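Local structure of Non-structural maintenance of chromosomes element 1 homolog (Xenopus laevis, 7DG2) at residues Val68-Gly73 against Ala191-Leu196; Leu108-Asp113 against Asp179-Cys184; Asn114-Ser119 against Asn156-Leu161. The protein probably acts as a RING-type E3 ubiquitin ligase of the SMC5-SMC6 complex, working with a MAGE-family partner in DNA repair. All blocks are in the same frame, centred on the assembly; numbering follows the deposited sequence.

Contact 1 of 3, residues Val68-Gly73 against Ala191-Leu196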
ATOM      1  N   VAL A  68     -11.998 -12.484  13.055  1.00 24.12           N
ATOM      2  CA  VAL A  68     -11.622 -13.896  13.038  1.00 24.68           C
ATOM      3  C   VAL A  68     -11.749 -14.423  11.613  1.00 23.92           C
ATOM      4  O   VAL A  68     -12.750 -14.168  10.937  1.00 26.44           O
ATOM      5  CB  VAL A  68     -12.496 -14.722  13.999  1.00 28.24           C
ATOM      6  CG1 VAL A  68     -12.170 -16.205  13.871  1.00 29.97           C
ATOM      7  CG2 VAL A  68     -12.300 -14.255  15.427  1.00 28.25           C
ATOM      8  N   GLY A  69     -10.739 -15.168  11.163  1.00 21.29           N
ATOM      9  CA  GLY A  69     -10.796 -15.765   9.838  1.00 24.34           C
ATOM     10  C   GLY A  69     -11.834 -16.879   9.793  1.00 29.83           C
ATOM     11  O   GLY A  69     -11.857 -17.758  10.663  1.00 27.11           O
ATOM     12  N   GLU A  70     -12.711 -16.834   8.783  1.00 24.79           N
ATOM     13  CA  GLU A  70     -13.756 -17.849   8.666  1.00 29.08           C
ATOM     14  C   GLU A  70     -13.166 -19.242   8.499  1.00 31.11           C
ATOM     15  O   GLU A  70     -13.699 -20.218   9.040  1.00 37.94           O
ATOM     16  CB  GLU A  70     -14.677 -17.524   7.491  1.00 27.13           C
ATOM     17  CG  GLU A  70     -15.495 -16.289   7.721  1.00 26.15           C
ATOM     18  CD  GLU A  70     -16.607 -16.138   6.712  1.00 20.41           C
ATOM     19  OE1 GLU A  70     -16.504 -16.747   5.629  1.00 28.53           O
ATOM     20  OE2 GLU A  70     -17.565 -15.400   7.010  1.00 26.38           O
ATOM     21  N   GLU A  71     -12.080 -19.357   7.742  1.00 31.97           N
ATOM     22  CA  GLU A  71     -11.483 -20.667   7.510  1.00 36.45           C
ATOM     23  C   GLU A  71     -10.626 -21.104   8.691  1.00 37.36           C
ATOM     24  O   GLU A  71     -10.842 -22.174   9.272  1.00 38.82           O
ATOM     25  CB  GLU A  71     -10.650 -20.647   6.227  1.00 37.18           C
ATOM     26  CG  GLU A  71     -11.429 -20.250   4.989  1.00 39.41           C
ATOM     27  CD  GLU A  71     -10.791 -20.770   3.719  1.00 47.31           C
ATOM     28  OE1 GLU A  71     -11.382 -20.594   2.634  1.00 39.77           O
ATOM     29  OE2 GLU A  71      -9.698 -21.369   3.811  1.00 53.63           O
ATOM     30  N   ASP A  72      -9.653 -20.280   9.068  1.00 35.03           N
ATOM     31  CA  ASP A  72      -8.602 -20.733   9.965  1.00 33.06           C
ATOM     32  C   ASP A  72      -8.871 -20.435  11.433  1.00 30.19           C
ATOM     33  O   ASP A  72      -8.113 -20.907  12.284  1.00 32.03           O
ATOM     34  CB  ASP A  72      -7.253 -20.126   9.545  1.00 34.31           C
ATOM     35  CG  ASP A  72      -7.295 -18.608   9.409  1.00 31.36           C
ATOM     36  OD1 ASP A  72      -8.145 -17.958  10.054  1.00 29.49           O
ATOM     37  OD2 ASP A  72      -6.469 -18.073   8.642  1.00 33.66           O
ATOM     38  N   GLY A  73      -9.915 -19.675  11.757  1.00 29.34           N
ATOM     39  CA  GLY A  73     -10.196 -19.351  13.141  1.00 32.64           C
ATOM     40  C   GLY A  73      -9.178 -18.456  13.813  1.00 30.28           C
ATOM     41  O   GLY A  73      -9.272 -18.235  15.024  1.00 32.55           O
ATOM     42  N   ALA A 191     -21.750 -13.856   7.381  1.00 23.10           N
ATOM     43  CA  ALA A 191     -21.048 -15.090   7.062  1.00 23.72           C
ATOM     44  C   ALA A 191     -20.939 -15.193   5.554  1.00 24.75           C
ATOM     45  O   ALA A 191     -21.940 -15.047   4.845  1.00 23.63           O
ATOM     46  CB  ALA A 191     -21.765 -16.319   7.625  1.00 24.16           C
ATOM     47  N   ILE A 192     -19.725 -15.429   5.063  1.00 21.93           N
ATOM     48  CA  ILE A 192     -19.514 -15.667   3.640  1.00 20.31           C
ATOM     49  C   ILE A 192     -19.472 -17.173   3.408  1.00 22.26           C
ATOM     50  O   ILE A 192     -20.266 -17.716   2.631  1.00 21.23           O
ATOM     51  CB  ILE A 192     -18.237 -14.966   3.140  1.00 21.30           C
ATOM     52  CG1 ILE A 192     -18.344 -13.455   3.350  1.00 23.00           C
ATOM     53  CG2 ILE A 192     -18.022 -15.260   1.686  1.00 22.40           C
ATOM     54  CD1 ILE A 192     -19.514 -12.804   2.629  1.00 22.69           C
ATOM     55  N   GLN A 193     -18.557 -17.863   4.086  1.00 23.78           N
ATOM     56  CA  GLN A 193     -18.597 -19.318   4.168  1.00 24.87           C
ATOM     57  C   GLN A 193     -19.407 -19.719   5.394  1.00 25.37           C
ATOM     58  O   GLN A 193     -19.304 -19.092   6.450  1.00 27.45           O
ATOM     59  CB  GLN A 193     -17.188 -19.905   4.246  1.00 25.73           C
ATOM     60  CG  GLN A 193     -16.337 -19.574   3.031  1.00 28.07           C
ATOM     61  CD  GLN A 193     -14.975 -20.223   3.084  1.00 29.32           C
ATOM     62  OE1 GLN A 193     -13.952 -19.536   3.187  1.00 32.17           O
ATOM     63  NE2 GLN A 193     -14.948 -21.546   3.004  1.00 28.11           N
ATOM     64  N   SER A 194     -20.230 -20.754   5.245  1.00 25.02           N
ATOM     65  CA  SER A 194     -21.176 -21.091   6.299  1.00 26.78           C
ATOM     66  C   SER A 194     -21.646 -22.521   6.108  1.00 23.96           C
ATOM     67  O   SER A 194     -21.419 -23.140   5.068  1.00 26.49           O
ATOM     68  CB  SER A 194     -22.384 -20.147   6.291  1.00 23.55           C
ATOM     69  OG  SER A 194     -23.174 -20.396   5.143  1.00 28.14           O
ATOM     70  N   GLN A 195     -22.311 -23.035   7.137  1.00 28.40           N
ATOM     71  CA  GLN A 195     -23.173 -24.202   7.010  1.00 28.30           C
ATOM     72  C   GLN A 195     -24.619 -23.727   7.012  1.00 23.35           C
ATOM     73  O   GLN A 195     -25.016 -22.949   7.885  1.00 27.07           O
ATOM     74  CB  GLN A 195     -22.941 -25.188   8.151  1.00 32.00           C
ATOM     75  CG  GLN A 195     -21.590 -25.858   8.123  1.00 35.51           C
ATOM     76  CD  GLN A 195     -21.511 -27.001   9.109  1.00 43.86           C
ATOM     77  OE1 GLN A 195     -22.324 -27.095  10.031  1.00 40.07           O
ATOM     78  NE2 GLN A 195     -20.541 -27.892   8.913  1.00 47.85           N
ATOM     79  N   LEU A 196     -25.397 -24.186   6.041  1.00 25.20           N
ATOM     80  CA  LEU A 196     -26.785 -23.772   5.896  1.00 27.08           C
ATOM     81  C   LEU A 196     -27.716 -24.893   6.336  1.00 32.55           C
ATOM     82  O   LEU A 196     -27.464 -26.069   6.050  1.00 32.51           O
ATOM     83  CB  LEU A 196     -27.102 -23.399   4.451  1.00 27.15           C
ATOM     84  CG  LEU A 196     -26.308 -22.241   3.848  1.00 24.60           C
ATOM     85  CD1 LEU A 196     -26.449 -22.264   2.338  1.00 26.97           C
ATOM     86  CD2 LEU A 196     -26.810 -20.924   4.438  1.00 28.42           C
TER

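Contact 2 of 3, residues Leu108-Asp113 against Asp179-Cys184. With ZN (zinc ion), chain G.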
ATOM      1  N   LEU A 108     -22.036 -12.108  -6.104  1.00 16.87           N
ATOM      2  CA  LEU A 108     -22.154 -13.544  -6.363  1.00 16.10           C
ATOM      3  C   LEU A 108     -21.591 -14.365  -5.204  1.00 17.55           C
ATOM      4  O   LEU A 108     -22.157 -15.399  -4.831  1.00 18.96           O
ATOM      5  CB  LEU A 108     -21.454 -13.890  -7.682  1.00 18.31           C
ATOM      6  CG  LEU A 108     -21.565 -15.325  -8.182  1.00 20.15           C
ATOM      7  CD1 LEU A 108     -23.008 -15.749  -8.099  1.00 24.06           C
ATOM      8  CD2 LEU A 108     -21.069 -15.374  -9.627  1.00 21.12           C
ATOM      9  N   ILE A 109     -20.472 -13.921  -4.624  1.00 15.87           N
ATOM     10  CA  ILE A 109     -19.905 -14.605  -3.462  1.00 16.48           C
ATOM     11  C   ILE A 109     -20.896 -14.597  -2.302  1.00 17.83           C
ATOM     12  O   ILE A 109     -21.090 -15.611  -1.623  1.00 20.06           O
ATOM     13  CB  ILE A 109     -18.566 -13.951  -3.080  1.00 16.37           C
ATOM     14  CG1 ILE A 109     -17.474 -14.415  -4.049  1.00 15.35           C
ATOM     15  CG2 ILE A 109     -18.225 -14.216  -1.624  1.00 17.99           C
ATOM     16  CD1 ILE A 109     -16.251 -13.473  -4.113  1.00 15.24           C
ATOM     17  N   ILE A 110     -21.563 -13.468  -2.086  1.00 17.56           N
ATOM     18  CA  ILE A 110     -22.528 -13.350  -0.993  1.00 20.23           C
ATOM     19  C   ILE A 110     -23.730 -14.257  -1.236  1.00 22.19           C
ATOM     20  O   ILE A 110     -24.249 -14.892  -0.308  1.00 22.52           O
ATOM     21  CB  ILE A 110     -22.951 -11.877  -0.837  1.00 19.42           C
ATOM     22  CG1 ILE A 110     -21.788 -11.048  -0.301  1.00 18.20           C
ATOM     23  CG2 ILE A 110     -24.171 -11.750   0.070  1.00 21.68           C
ATOM     24  CD1 ILE A 110     -22.026  -9.553  -0.407  1.00 23.07           C
ATOM     25  N   LEU A 111     -24.176 -14.335  -2.488  1.00 18.01           N
ATOM     26  CA  LEU A 111     -25.347 -15.139  -2.841  1.00 23.72           C
ATOM     27  C   LEU A 111     -25.051 -16.628  -2.843  1.00 25.10           C
ATOM     28  O   LEU A 111     -25.968 -17.437  -2.647  1.00 26.43           O
ATOM     29  CB  LEU A 111     -25.854 -14.753  -4.232  1.00 20.24           C
ATOM     30  CG  LEU A 111     -26.616 -13.456  -4.412  1.00 28.60           C
ATOM     31  CD1 LEU A 111     -26.801 -13.185  -5.895  1.00 26.57           C
ATOM     32  CD2 LEU A 111     -27.954 -13.560  -3.712  1.00 30.28           C
ATOM     33  N   SER A 112     -23.808 -17.017  -3.104  1.00 22.51           N
ATOM     34  CA  SER A 112     -23.521 -18.428  -3.335  1.00 24.27           C
ATOM     35  C   SER A 112     -23.624 -19.232  -2.045  1.00 24.60           C
ATOM     36  O   SER A 112     -23.357 -18.733  -0.951  1.00 26.26           O
ATOM     37  CB  SER A 112     -22.130 -18.597  -3.933  1.00 24.78           C
ATOM     38  OG  SER A 112     -21.167 -18.275  -2.968  1.00 27.60           O
ATOM     39  N   ASP A 113     -23.994 -20.510  -2.183  1.00 26.13           N
ATOM     40  CA  ASP A 113     -24.042 -21.377  -1.011  1.00 26.11           C
ATOM     41  C   ASP A 113     -22.652 -21.625  -0.434  1.00 27.49           C
ATOM     42  O   ASP A 113     -22.492 -21.698   0.788  1.00 30.58           O
ATOM     43  CB  ASP A 113     -24.705 -22.712  -1.361  1.00 27.83           C
ATOM     44  CG  ASP A 113     -26.206 -22.592  -1.598  1.00 34.85           C
ATOM     45  OD1 ASP A 113     -26.741 -21.468  -1.675  1.00 32.40           O
ATOM     46  OD2 ASP A 113     -26.862 -23.650  -1.698  1.00 44.20           O
ATOM     47  N   ASP A 179     -31.209  -8.121   1.884  1.00 37.05           N
ATOM     48  CA  ASP A 179     -32.128  -9.157   1.427  1.00 41.41           C
ATOM     49  C   ASP A 179     -31.462 -10.517   1.263  1.00 39.16           C
ATOM     50  O   ASP A 179     -32.156 -11.539   1.303  1.00 41.17           O
ATOM     51  CB  ASP A 179     -32.769  -8.740   0.099  1.00 45.08           C
ATOM     52  CG  ASP A 179     -33.571  -7.456   0.212  1.00 55.16           C
ATOM     53  OD1 ASP A 179     -33.847  -7.013   1.353  1.00 51.72           O
ATOM     54  OD2 ASP A 179     -33.919  -6.884  -0.845  1.00 61.79           O
ATOM     55  N   VAL A 180     -30.140 -10.564   1.082  1.00 34.75           N
ATOM     56  CA  VAL A 180     -29.479 -11.795   0.661  1.00 30.83           C
ATOM     57  C   VAL A 180     -28.267 -12.156   1.499  1.00 29.72           C
ATOM     58  O   VAL A 180     -27.840 -13.325   1.477  1.00 29.73           O
ATOM     59  CB  VAL A 180     -29.079 -11.708  -0.828  1.00 35.30           C
ATOM     60  CG1 VAL A 180     -30.327 -11.651  -1.729  1.00 36.95           C
ATOM     61  CG2 VAL A 180     -28.175 -10.504  -1.064  1.00 32.54           C
ATOM     62  N   ALA A 181     -27.663 -11.233   2.243  1.00 25.33           N
ATOM     63  CA  ALA A 181     -26.452 -11.573   2.978  1.00 24.55           C
ATOM     64  C   ALA A 181     -26.770 -12.553   4.100  1.00 26.62           C
ATOM     65  O   ALA A 181     -27.787 -12.427   4.785  1.00 26.77           O
ATOM     66  CB  ALA A 181     -25.800 -10.315   3.554  1.00 25.28           C
ATOM     67  N   LYS A 182     -25.894 -13.534   4.282  1.00 22.85           N
ATOM     68  CA  LYS A 182     -26.047 -14.499   5.364  1.00 25.57           C
ATOM     69  C   LYS A 182     -25.650 -13.848   6.682  1.00 27.61           C
ATOM     70  O   LYS A 182     -24.527 -13.345   6.815  1.00 24.20           O
ATOM     71  CB  LYS A 182     -25.187 -15.734   5.102  1.00 21.14           C
ATOM     72  CG  LYS A 182     -25.571 -16.530   3.851  1.00 22.10           C
ATOM     73  CD  LYS A 182     -24.533 -17.602   3.546  1.00 21.85           C
ATOM     74  CE  LYS A 182     -24.792 -18.266   2.198  1.00 23.29           C
ATOM     75  NZ  LYS A 182     -24.793 -17.308   1.044  1.00 22.87           N
ATOM     76  N   ILE A 183     -26.559 -13.863   7.655  1.00 26.58           N
ATOM     77  CA  ILE A 183     -26.286 -13.384   9.010  1.00 25.55           C
ATOM     78  C   ILE A 183     -26.280 -14.595   9.932  1.00 27.74           C
ATOM     79  O   ILE A 183     -27.317 -15.245  10.108  1.00 28.02           O
ATOM     80  CB  ILE A 183     -27.330 -12.354   9.468  1.00 28.00           C
ATOM     81  CG1 ILE A 183     -27.389 -11.185   8.489  1.00 29.81           C
ATOM     82  CG2 ILE A 183     -27.016 -11.856  10.872  1.00 30.96           C
ATOM     83  CD1 ILE A 183     -26.102 -10.385   8.415  1.00 30.34           C
ATOM     84  N   CYS A 184     -25.118 -14.900  10.514  1.00 24.58           N
ATOM     85  CA  CYS A 184     -24.967 -16.099  11.339  1.00 26.27           C
ATOM     86  C   CYS A 184     -25.990 -16.114  12.467  1.00 29.84           C
ATOM     87  O   CYS A 184     -26.146 -15.130  13.195  1.00 31.55           O
ATOM     88  CB  CYS A 184     -23.552 -16.171  11.919  1.00 27.75           C
ATOM     89  SG  CYS A 184     -23.278 -17.590  13.026  1.00 28.52           S
TER
HETATM   90 ZN    ZN G 304     -21.150 -16.845  13.647  1.00 31.37          ZN
HETATM   91  O   HOH W   1     -22.009 -16.201   1.114  1.00 20.77           O
HETATM   92  O   HOH W   2     -23.557 -13.921   2.685  1.00 22.71           O
HETATM   93  O   HOH W   3     -26.656 -19.149  -0.416  1.00 29.50           O

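Contact 3 of 3, residues Asn114-Ser119 against Asn156-Leu161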
ATOM      1  N   ASN A 114     -21.639 -21.763  -1.300  1.00 26.64           N
ATOM      2  CA  ASN A 114     -20.284 -22.104  -0.880  1.00 29.77           C
ATOM      3  C   ASN A 114     -19.454 -20.895  -0.461  1.00 31.63           C
ATOM      4  O   ASN A 114     -18.436 -21.067   0.222  1.00 30.78           O
ATOM      5  CB  ASN A 114     -19.552 -22.835  -2.011  1.00 34.81           C
ATOM      6  CG  ASN A 114     -19.890 -22.273  -3.396  1.00 36.70           C
ATOM      7  OD1 ASN A 114     -21.066 -22.116  -3.756  1.00 39.51           O
ATOM      8  ND2 ASN A 114     -18.856 -21.973  -4.181  1.00 32.79           N
ATOM      9  N   GLY A 115     -19.862 -19.685  -0.829  1.00 25.60           N
ATOM     10  CA  GLY A 115     -19.035 -18.522  -0.548  1.00 20.42           C
ATOM     11  C   GLY A 115     -17.887 -18.305  -1.508  1.00 21.95           C
ATOM     12  O   GLY A 115     -17.031 -17.449  -1.238  1.00 18.82           O
ATOM     13  N   PHE A 116     -17.833 -19.038  -2.623  1.00 19.32           N
ATOM     14  CA  PHE A 116     -16.810 -18.842  -3.643  1.00 15.43           C
ATOM     15  C   PHE A 116     -17.450 -18.569  -5.003  1.00 20.25           C
ATOM     16  O   PHE A 116     -18.541 -19.068  -5.300  1.00 23.51           O
ATOM     17  CB  PHE A 116     -15.891 -20.056  -3.744  1.00 19.70           C
ATOM     18  CG  PHE A 116     -14.923 -20.182  -2.593  1.00 19.80           C
ATOM     19  CD1 PHE A 116     -15.340 -20.696  -1.375  1.00 22.91           C
ATOM     20  CD2 PHE A 116     -13.597 -19.795  -2.742  1.00 19.69           C
ATOM     21  CE1 PHE A 116     -14.446 -20.817  -0.308  1.00 25.24           C
ATOM     22  CE2 PHE A 116     -12.696 -19.911  -1.672  1.00 22.24           C
ATOM     23  CZ  PHE A 116     -13.125 -20.420  -0.469  1.00 23.87           C
ATOM     24  N   ALA A 117     -16.764 -17.768  -5.823  1.00 15.28           N
ATOM     25  CA  ALA A 117     -17.105 -17.593  -7.233  1.00 16.35           C
ATOM     26  C   ALA A 117     -16.032 -18.257  -8.090  1.00 15.97           C
ATOM     27  O   ALA A 117     -14.853 -18.242  -7.735  1.00 17.49           O
ATOM     28  CB  ALA A 117     -17.223 -16.107  -7.595  1.00 16.40           C
ATOM     29  N   THR A 118     -16.436 -18.883  -9.194  1.00 13.04           N
ATOM     30  CA  THR A 118     -15.468 -19.538 -10.064  1.00 15.52           C
ATOM     31  C   THR A 118     -14.945 -18.559 -11.109  1.00 14.58           C
ATOM     32  O   THR A 118     -15.551 -17.526 -11.372  1.00 15.47           O
ATOM     33  CB  THR A 118     -16.104 -20.715 -10.792  1.00 16.59           C
ATOM     34  OG1 THR A 118     -17.179 -20.199 -11.587  1.00 17.39           O
ATOM     35  CG2 THR A 118     -16.668 -21.722  -9.805  1.00 15.31           C
ATOM     36  N   SER A 119     -13.819 -18.914 -11.731  1.00 15.40           N
ATOM     37  CA  SER A 119     -13.286 -18.084 -12.814  1.00 17.13           C
ATOM     38  C   SER A 119     -14.306 -17.864 -13.927  1.00 17.25           C
ATOM     39  O   SER A 119     -14.468 -16.739 -14.419  1.00 15.46           O
ATOM     40  CB  SER A 119     -12.014 -18.705 -13.391  1.00 19.74           C
ATOM     41  OG  SER A 119     -10.952 -18.635 -12.452  1.00 22.56           O
ATOM     42  N   ASN A 156      -7.373 -22.301  -6.567  1.00 36.24           N
ATOM     43  CA  ASN A 156      -7.682 -23.173  -7.705  1.00 36.46           C
ATOM     44  C   ASN A 156      -8.668 -22.513  -8.665  1.00 34.73           C
ATOM     45  O   ASN A 156      -9.553 -23.167  -9.214  1.00 35.35           O
ATOM     46  CB  ASN A 156      -8.224 -24.524  -7.232  1.00 35.16           C
ATOM     47  CG  ASN A 156      -7.235 -25.279  -6.370  1.00 42.21           C
ATOM     48  OD1 ASN A 156      -6.035 -25.293  -6.654  1.00 47.42           O
ATOM     49  ND2 ASN A 156      -7.732 -25.908  -5.306  1.00 39.34           N
ATOM     50  N   GLY A 157      -8.522 -21.207  -8.861  1.00 31.20           N
ATOM     51  CA  GLY A 157      -9.444 -20.513  -9.739  1.00 30.81           C
ATOM     52  C   GLY A 157     -10.802 -20.240  -9.138  1.00 25.81           C
ATOM     53  O   GLY A 157     -11.736 -19.924  -9.874  1.00 30.75           O
ATOM     54  N   GLU A 158     -10.949 -20.364  -7.822  1.00 21.45           N
ATOM     55  CA  GLU A 158     -12.159 -19.938  -7.134  1.00 19.68           C
ATOM     56  C   GLU A 158     -11.787 -18.861  -6.127  1.00 16.06           C
ATOM     57  O   GLU A 158     -10.679 -18.863  -5.585  1.00 19.12           O
ATOM     58  CB  GLU A 158     -12.866 -21.111  -6.440  1.00 26.18           C
ATOM     59  CG  GLU A 158     -13.146 -22.243  -7.415  1.00 28.01           C
ATOM     60  CD  GLU A 158     -14.112 -23.286  -6.883  1.00 38.52           C
ATOM     61  OE1 GLU A 158     -14.997 -22.935  -6.075  1.00 42.05           O
ATOM     62  OE2 GLU A 158     -13.983 -24.461  -7.286  1.00 41.51           O
ATOM     63  N   TYR A 159     -12.708 -17.932  -5.909  1.00 16.71           N
ATOM     64  CA  TYR A 159     -12.421 -16.720  -5.152  1.00 16.68           C
ATOM     65  C   TYR A 159     -13.471 -16.495  -4.081  1.00 17.58           C
ATOM     66  O   TYR A 159     -14.668 -16.619  -4.339  1.00 17.01           O
ATOM     67  CB  TYR A 159     -12.387 -15.501  -6.080  1.00 15.42           C
ATOM     68  CG  TYR A 159     -11.305 -15.610  -7.120  1.00 17.31           C
ATOM     69  CD1 TYR A 159     -11.538 -16.271  -8.329  1.00 16.99           C
ATOM     70  CD2 TYR A 159     -10.036 -15.089  -6.884  1.00 18.68           C
ATOM     71  CE1 TYR A 159     -10.548 -16.397  -9.262  1.00 19.75           C
ATOM     72  CE2 TYR A 159      -9.033 -15.207  -7.832  1.00 20.70           C
ATOM     73  CZ  TYR A 159      -9.302 -15.865  -9.015  1.00 20.73           C
ATOM     74  OH  TYR A 159      -8.332 -15.999  -9.977  1.00 24.44           O
ATOM     75  N   THR A 160     -13.018 -16.125  -2.884  1.00 15.62           N
ATOM     76  CA  THR A 160     -13.919 -15.637  -1.856  1.00 15.45           C
ATOM     77  C   THR A 160     -13.381 -14.298  -1.350  1.00 16.60           C
ATOM     78  O   THR A 160     -12.300 -13.849  -1.746  1.00 15.89           O
ATOM     79  CB  THR A 160     -14.079 -16.663  -0.712  1.00 15.01           C
ATOM     80  OG1 THR A 160     -15.154 -16.263   0.157  1.00 16.54           O
ATOM     81  CG2 THR A 160     -12.786 -16.779   0.084  1.00 18.48           C
ATOM     82  N   LEU A 161     -14.160 -13.639  -0.503  1.00 15.51           N
ATOM     83  CA  LEU A 161     -13.710 -12.386   0.089  1.00 15.62           C
ATOM     84  C   LEU A 161     -12.603 -12.661   1.095  1.00 17.78           C
ATOM     85  O   LEU A 161     -12.687 -13.606   1.882  1.00 16.89           O
ATOM     86  CB  LEU A 161     -14.865 -11.675   0.793  1.00 15.33           C
ATOM     87  CG  LEU A 161     -16.072 -11.275  -0.037  1.00 15.70           C
ATOM     88  CD1 LEU A 161     -17.018 -10.469   0.828  1.00 20.09           C
ATOM     89  CD2 LEU A 161     -15.638 -10.479  -1.255  1.00 18.78           C
TER

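Contact 1 of 3, residues Val68-Gly73 against Ala191-Leu196
The carboxylate of E70 reaches across to two successive backbone amides, those of I192 and Q193, and takes one on each oxygen. The N-H of I192 runs almost straight (174°) to E70 OE2, with I192 N at 2.9 Å, using the syn lone pair of that oxygen. Q193 N meets E70 OE1 at 2.8 Å, also on the syn side but 27° out of the carboxylate plane. These two bonds should hold the carboxylate's rotation. E70 OE1 also lies 3.5 Å from I192 CB.

Behind the carboxylate, the E70 side chain is extended beyond CG (chi2 -167°), which carries the acid from the loop between strands 62-68 and 75-81 over to the zinc-binding region. That loop is closed by a backbone bond from G73 N to G69 O. Next door, E71 lies beside the end of Q193 and makes a salt bridge with R155, while the E70 side chain also packs on H205, a zinc ligand.

Two N-H groups in a turn of the predicted atypical RING finger are thus satisfied by one acid from the Nse1 family region, a pairing that should favour the ionised form of E70.

Contact 2 of 3, residues Leu108-Asp113 against Asp179-Cys184
K182 lays its side chain over the end of helix 96-111 and brings its ammonium to S112 O, with D113 reached through a water. From CB the chain runs extended through CG and CD, where CD packs against S194, a neighbour on the zinc-finger side. K182 CE comes within 3.5 Å of S112 O. A bend at the last torsion (chi4 59°) then turns NZ in among the carbonyls that finish the helix. K182 NZ donates to S112 O at 2.8 Å, arriving from above the carbonyl plane rather than along a lone pair, and I110 O also lies 2.8 Å from K182 NZ.

Two waters extend the grip: one accepts from NZ and lies within bonding distance of I109 O, while another accepts from NZ and donates to both L111 O and D113 OD1. A third water joins K182 N to I110 O. S112 itself turns its OG back to I109 O, at 3.0 Å.

Beside this polar patch the contact is greasy. I110 CG2 sits 3.7 Å from A181 CA, and L111 CD2 reaches V180 CB at 3.6 Å. I173 of helix 163-176 touches both I110 and A181.

Two residues after K182, C184 SG binds zinc at 2.3 Å, with C187, H205 and C208 completing the site. The lysine therefore places its positive charge at the C-terminal end of a helix, where the carbonyls and the helix dipole would be expected to stabilise it, and so ties that end to the strand leading into the zinc site.

Contact 3 of 3, residues Asn114-Ser119 against Asn156-Leu161
The F116 ring lies over the side chain of T160, whose CB sits 3.7 Å from the ring centroid and 14° off the normal, a CH-pi contact on one face. CG2 of T160 touches the rim at CE2, while the backbone between E158 and Y159 lies at the ring edge, in its plane. The Y159 ring meets the other segment by its edge: S119 OG lies in the ring plane, 3.9 Å from Y159 CE1.

T160 serves both neighbours. Its OG1 stands anti to the backbone N (chi1 -169°), which aims it at G115 O, to which it donates at 2.6 Å, and CG2 is left against the rim of the ring. G115 has positive phi, at which a CB would press on the preceding carbonyl oxygen.

Between these ends the strands pair antiparallel. A117 and Y159 form a hydrogen-bonded pair, A117 N to Y159 O and Y159 N to A117 O, both 2.8 Å. T118 and E158 make the following non-hydrogen-bonded pair, their side chains alongside each other. G157 O then accepts from S119 OG at 3.0 Å and, weakly, from S119 N.

T118 caps the start of helix 119-128, so the short strand 117-118 links helix 96-111 to that helix along one edge of a three-stranded antiparallel sheet with 158-161 in the middle. This is consistent with the winged-helix character of the Nse1 region. I109 of helix 96-111 packs on A117 and T160, and L143 and V147 of helix 136-148 pack against Y159.

How the contacts relate
From the N terminus, the chain passes first through the 68-73 loop, which waits until 191-196 for its partner; contact 1 therefore closes the longest loop and encloses the other two. Inside it, the end of helix 96-111 meets 179-184 in contact 2, and inside that again contact 3 pairs 114-119 with 156-161, so all three nest and none cross. I109 of contact 2 and I192 of contact 1 join them: I109 packs against both G115 of contact 3 and I192, which also touches T160. The backbone pair A191 with K182 connects contacts 1 and 2. Contacts 1 and 2 join the zinc-binding region to the Nse1 family region, while contact 3 is internal to the latter.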